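Local coordinates for DNA-binding protein reb1 (Schizosaccharomyces pombe, PDB 5EYB) that binds specific DNA sites in rRNA gene enhancers and promoters, and upstream of many RNA polymerase II genes, and acts in terminating RNA polymerase I transcription, at residues Q274-A279 and M323-I328; W289-I294 and I328-M333. All coordinates share one frame; numbering follows the deposited sequence.

Interaction 1: residues Q274-A279 and M323-I328; sequences QLTKAA and MLFQFI
Leu-275 and Phe-325 bring the two backbones together, their CA atoms 5.3 Å apart, where the end of helix 265-275 meets the flank of helix 320-333. The first of these helices closes the predicted helix-turn-helix of the second Myb-type repeat, and Thr-276 is the first residue to leave its helical path. The contact, whose nearest atom is about 5 Å from the bound nucleic acid, therefore joins this probable DNA-binding helix to helix 320-333. Leu-275 and Phe-325 share the contact almost equally; with CG anti to the backbone N (chi1 -179°), Phe-325 carries its ring to the helix end. There the carbonyl O of Leu-275 lies obliquely to the ring, its nearest ring atom being Phe-325 CG at 3.1 Å. Leu-275 CB packs against Phe-325 CD1 at 4.1 Å, while its CD2 methyl reaches CB of Leu-324 at 4.4 Å. An alanine at Phe-325 would be likely to leave Leu-275 CB and the Thr-276 methyl without their aromatic partner and open a gap between the two helices. Thr-276 divides its branches: OG1 is hydrogen-bonded to the carbonyl O of Phe-272, whereas CG2 meets the ring obliquely, 4.0 Å from Phe-325 CE1.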
# COMPACT_ATOMS: atom_id res chain seq x y z
N GLN A 274 -8.70 -9.76 -4.73
CA GLN A 274 -9.30 -10.74 -3.84
C GLN A 274 -10.44 -11.50 -4.53
O GLN A 274 -10.59 -12.70 -4.34
CB GLN A 274 -9.81 -10.07 -2.56
CG GLN A 274 -8.79 -9.18 -1.88
CD GLN A 274 -7.46 -9.87 -1.65
OE1 GLN A 274 -6.40 -9.31 -1.94
NE2 GLN A 274 -7.50 -11.09 -1.13
N LEU A 275 -11.22 -10.78 -5.33
CA LEU A 275 -12.32 -11.41 -6.08
C LEU A 275 -11.79 -12.38 -7.12
O LEU A 275 -12.39 -13.43 -7.37
CB LEU A 275 -13.19 -10.34 -6.76
CG LEU A 275 -14.07 -9.42 -5.91
CD1 LEU A 275 -14.54 -8.24 -6.75
CD2 LEU A 275 -15.25 -10.18 -5.33
N THR A 276 -10.67 -12.03 -7.74
CA THR A 276 -10.15 -12.80 -8.87
C THR A 276 -9.02 -13.75 -8.48
O THR A 276 -8.37 -14.33 -9.35
CB THR A 276 -9.65 -11.87 -9.99
OG1 THR A 276 -8.74 -10.91 -9.45
CG2 THR A 276 -10.82 -11.14 -10.63
N LYS A 277 -8.80 -13.92 -7.18
CA LYS A 277 -7.75 -14.81 -6.69
C LYS A 277 -7.97 -16.25 -7.16
O LYS A 277 -9.10 -16.66 -7.42
CB LYS A 277 -7.68 -14.77 -5.16
N ALA A 278 -6.87 -16.99 -7.27
CA ALA A 278 -6.93 -18.38 -7.72
C ALA A 278 -7.76 -19.24 -6.77
O ALA A 278 -7.38 -19.44 -5.61
CB ALA A 278 -5.52 -18.95 -7.85
N ALA A 279 -8.89 -19.73 -7.26
CA ALA A 279 -9.80 -20.52 -6.43
C ALA A 279 -9.92 -21.97 -6.91
O ALA A 279 -9.46 -22.31 -8.01
CB ALA A 279 -11.17 -19.87 -6.39
N MET A 323 -16.03 -16.54 -3.24
CA MET A 323 -17.38 -17.07 -3.33
C MET A 323 -18.31 -16.02 -3.92
O MET A 323 -19.18 -16.33 -4.73
CB MET A 323 -17.89 -17.52 -1.96
CG MET A 323 -16.87 -18.29 -1.16
SD MET A 323 -17.58 -19.19 0.23
CE MET A 323 -18.45 -20.47 -0.66
N LEU A 324 -18.10 -14.76 -3.52
CA LEU A 324 -18.86 -13.65 -4.08
C LEU A 324 -18.62 -13.53 -5.57
O LEU A 324 -19.55 -13.31 -6.35
CB LEU A 324 -18.50 -12.33 -3.39
CG LEU A 324 -19.33 -11.90 -2.18
CD1 LEU A 324 -19.17 -12.89 -1.05
CD2 LEU A 324 -18.92 -10.52 -1.72
N PHE A 325 -17.36 -13.68 -5.97
CA PHE A 325 -16.99 -13.65 -7.37
C PHE A 325 -17.73 -14.74 -8.15
O PHE A 325 -18.24 -14.49 -9.24
CB PHE A 325 -15.48 -13.82 -7.53
CG PHE A 325 -15.02 -13.78 -8.96
CD1 PHE A 325 -14.99 -12.59 -9.66
CD2 PHE A 325 -14.61 -14.94 -9.60
CE1 PHE A 325 -14.55 -12.55 -10.98
CE2 PHE A 325 -14.18 -14.91 -10.91
CZ PHE A 325 -14.15 -13.71 -11.60
N GLN A 326 -17.79 -15.93 -7.56
CA GLN A 326 -18.46 -17.06 -8.20
C GLN A 326 -19.96 -16.84 -8.30
O GLN A 326 -20.59 -17.21 -9.30
CB GLN A 326 -18.16 -18.35 -7.45
CG GLN A 326 -18.81 -19.59 -8.06
CD GLN A 326 -18.28 -19.92 -9.44
OE1 GLN A 326 -17.24 -19.42 -9.86
NE2 GLN A 326 -19.00 -20.77 -10.16
N PHE A 327 -20.53 -16.25 -7.26
CA PHE A 327 -21.96 -15.96 -7.24
C PHE A 327 -22.33 -14.94 -8.32
O PHE A 327 -23.38 -15.06 -8.95
CB PHE A 327 -22.38 -15.46 -5.86
CG PHE A 327 -23.86 -15.20 -5.73
CD1 PHE A 327 -24.78 -16.13 -6.18
CD2 PHE A 327 -24.32 -14.03 -5.15
CE1 PHE A 327 -26.14 -15.89 -6.05
CE2 PHE A 327 -25.67 -13.79 -5.03
CZ PHE A 327 -26.58 -14.72 -5.48
N ILE A 328 -21.47 -13.94 -8.52
CA ILE A 328 -21.70 -12.93 -9.55
C ILE A 328 -21.79 -13.57 -10.93
O ILE A 328 -22.71 -13.29 -11.70
CB ILE A 328 -20.57 -11.87 -9.57
CG1 ILE A 328 -20.50 -11.13 -8.23
CG2 ILE A 328 -20.80 -10.86 -10.69
CD1 ILE A 328 -21.74 -10.37 -7.90

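Interaction 2: residues W289-I294 and I328-M333; sequences WLLERI and INLKKM
Leu-290 and Leu-291 meet Leu-330 through methyl groups, and no flat group takes part in the contact. The indole of Trp-289 is turned elsewhere: it packs with Met-323, Ala-314 and Trp-318, and its NE1 is hydrogen-bonded to Glu-313. What remains between the segments is an aliphatic meeting of two helices, 284-299 and 320-333, whose nearest CA atoms, those of Leu-291 and Leu-330, stand 9.0 Å apart, so that side chains alone fill the separation. One methyl, CD1 of Leu-330, carries the contact. It lies 3.9 Å from Leu-291 CD2 and 4.2 Å from Leu-291 CG, the two leucines crossing at a slant. Leu-290 reaches the same methyl from another direction, roughly at a right angle, with its CD2 4.5 Å from Leu-330 CD1. Their first torsions differ: in Leu-290 CG is anti to the backbone N (chi1 179°), in Leu-291 anti to the carbonyl carbon (chi1 -66°), and both leucines nevertheless bring a CD2 to the same methyl. Beyond the pair, Leu-291 also packs on Ala-349, Ile-350 and Phe-353 of helix 342-356, and Leu-290 touches Trp-307 and Phe-282, so the three leucines belong to the buried core of the helical C-terminal part of the chain. With only carbon atoms meeting and all three residues buried, the contact rests on van der Waals packing and the exclusion of water, and has no polar bond to fix its direction.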
# COMPACT_ATOMS: atom_id res chain seq x y z
N TRP A 289 -23.93 -26.51 -3.93
CA TRP A 289 -23.69 -26.25 -2.51
C TRP A 289 -23.71 -24.76 -2.21
O TRP A 289 -24.30 -24.32 -1.22
CB TRP A 289 -22.37 -26.86 -2.07
CG TRP A 289 -22.02 -26.55 -0.64
CD1 TRP A 289 -22.37 -27.27 0.47
CD2 TRP A 289 -21.26 -25.43 -0.17
NE1 TRP A 289 -21.88 -26.67 1.60
CE2 TRP A 289 -21.19 -25.54 1.24
CE3 TRP A 289 -20.64 -24.35 -0.79
CZ2 TRP A 289 -20.52 -24.61 2.02
CZ3 TRP A 289 -19.97 -23.43 -0.01
CH2 TRP A 289 -19.92 -23.56 1.38
N LEU A 290 -23.06 -23.98 -3.07
CA LEU A 290 -22.99 -22.54 -2.89
C LEU A 290 -24.38 -21.91 -3.00
O LEU A 290 -24.77 -21.11 -2.15
CB LEU A 290 -22.05 -21.91 -3.91
CG LEU A 290 -21.91 -20.39 -3.85
CD1 LEU A 290 -21.50 -19.94 -2.45
CD2 LEU A 290 -20.90 -19.90 -4.88
N LEU A 291 -25.11 -22.27 -4.05
CA LEU A 291 -26.44 -21.72 -4.26
C LEU A 291 -27.42 -22.18 -3.17
O LEU A 291 -28.35 -21.45 -2.82
CB LEU A 291 -26.97 -22.11 -5.64
CG LEU A 291 -26.23 -21.51 -6.84
CD1 LEU A 291 -26.89 -21.94 -8.14
CD2 LEU A 291 -26.17 -19.99 -6.73
N GLU A 292 -27.19 -23.37 -2.64
CA GLU A 292 -28.04 -23.88 -1.57
C GLU A 292 -27.74 -23.17 -0.26
O GLU A 292 -28.66 -22.87 0.51
CB GLU A 292 -27.85 -25.39 -1.40
CG GLU A 292 -28.62 -26.21 -2.42
CD GLU A 292 -28.39 -27.70 -2.26
OE1 GLU A 292 -27.27 -28.09 -1.85
OE2 GLU A 292 -29.32 -28.48 -2.54
N ARG A 293 -26.47 -22.91 0.00
CA ARG A 293 -26.07 -22.21 1.21
C ARG A 293 -26.54 -20.75 1.15
O ARG A 293 -26.88 -20.15 2.17
CB ARG A 293 -24.56 -22.28 1.42
N ILE A 294 -26.58 -20.20 -0.06
CA ILE A 294 -27.09 -18.85 -0.26
C ILE A 294 -28.61 -18.83 -0.11
O ILE A 294 -29.17 -17.95 0.53
CB ILE A 294 -26.68 -18.29 -1.63
CG1 ILE A 294 -25.18 -17.99 -1.65
CG2 ILE A 294 -27.48 -17.04 -1.96
CD1 ILE A 294 -24.68 -17.46 -2.98
N ILE A 328 -21.47 -13.94 -8.52
CA ILE A 328 -21.70 -12.93 -9.55
C ILE A 328 -21.79 -13.57 -10.93
O ILE A 328 -22.71 -13.29 -11.70
CB ILE A 328 -20.57 -11.87 -9.57
CG1 ILE A 328 -20.50 -11.13 -8.23
CG2 ILE A 328 -20.80 -10.86 -10.69
CD1 ILE A 328 -21.74 -10.37 -7.90
N ASN A 329 -20.84 -14.45 -11.24
CA ASN A 329 -20.79 -15.10 -12.54
C ASN A 329 -21.95 -16.07 -12.74
O ASN A 329 -22.42 -16.26 -13.86
CB ASN A 329 -19.46 -15.83 -12.72
CG ASN A 329 -18.28 -14.88 -12.74
OD1 ASN A 329 -18.39 -13.73 -12.33
ND2 ASN A 329 -17.14 -15.37 -13.23
N LEU A 330 -22.41 -16.68 -11.65
CA LEU A 330 -23.54 -17.59 -11.73
C LEU A 330 -24.83 -16.83 -12.02
O LEU A 330 -25.65 -17.29 -12.82
CB LEU A 330 -23.68 -18.39 -10.43
CG LEU A 330 -22.66 -19.51 -10.23
CD1 LEU A 330 -22.87 -20.18 -8.89
CD2 LEU A 330 -22.76 -20.52 -11.36
N LYS A 331 -25.01 -15.68 -11.38
CA LYS A 331 -26.17 -14.83 -11.64
C LYS A 331 -26.20 -14.39 -13.10
O LYS A 331 -27.27 -14.27 -13.70
CB LYS A 331 -26.16 -13.60 -10.71
CG LYS A 331 -26.67 -13.86 -9.31
CD LYS A 331 -26.34 -12.71 -8.37
CE LYS A 331 -26.94 -11.39 -8.84
NZ LYS A 331 -28.42 -11.41 -8.84
N LYS A 332 -25.02 -14.16 -13.66
CA LYS A 332 -24.90 -13.68 -15.03
C LYS A 332 -25.12 -14.78 -16.07
O LYS A 332 -25.63 -14.53 -17.16
CB LYS A 332 -23.52 -13.04 -15.23
CG LYS A 332 -23.30 -12.42 -16.61
CD LYS A 332 -21.87 -11.90 -16.76
CE LYS A 332 -21.62 -11.35 -18.16
NZ LYS A 332 -20.22 -10.87 -18.33
N MET A 333 -24.74 -16.01 -15.73
CA MET A 333 -24.77 -17.11 -16.69
C MET A 333 -26.02 -18.00 -16.58
O MET A 333 -26.52 -18.50 -17.59
CB MET A 333 -23.52 -17.98 -16.55
CG MET A 333 -22.23 -17.24 -16.86
SD MET A 333 -22.30 -16.30 -18.40
CE MET A 333 -20.73 -15.44 -18.36

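In the fold
From the N-terminal side, helix 265-275 runs out into residues 274-279, the first half of interaction 1. The chain then enters helix 284-299, where 289-294 begins interaction 2, and passes through helix 307-314 to helix 320-333, which supplies both second halves, 323-328 and 328-333, sharing Ile-328. Interaction 1 closes a loop with 43 intervening residues and interaction 2 one with 33; because their segments alternate, the loops cross. Their centres are 11 Å apart, and the two contacts touch directly, Phe-327 packing on Ile-294 and Met-323 on Leu-290. Helix 320-333 thus ties the end of helix 265-275, in the predicted helix-turn-helix, to helix 284-299.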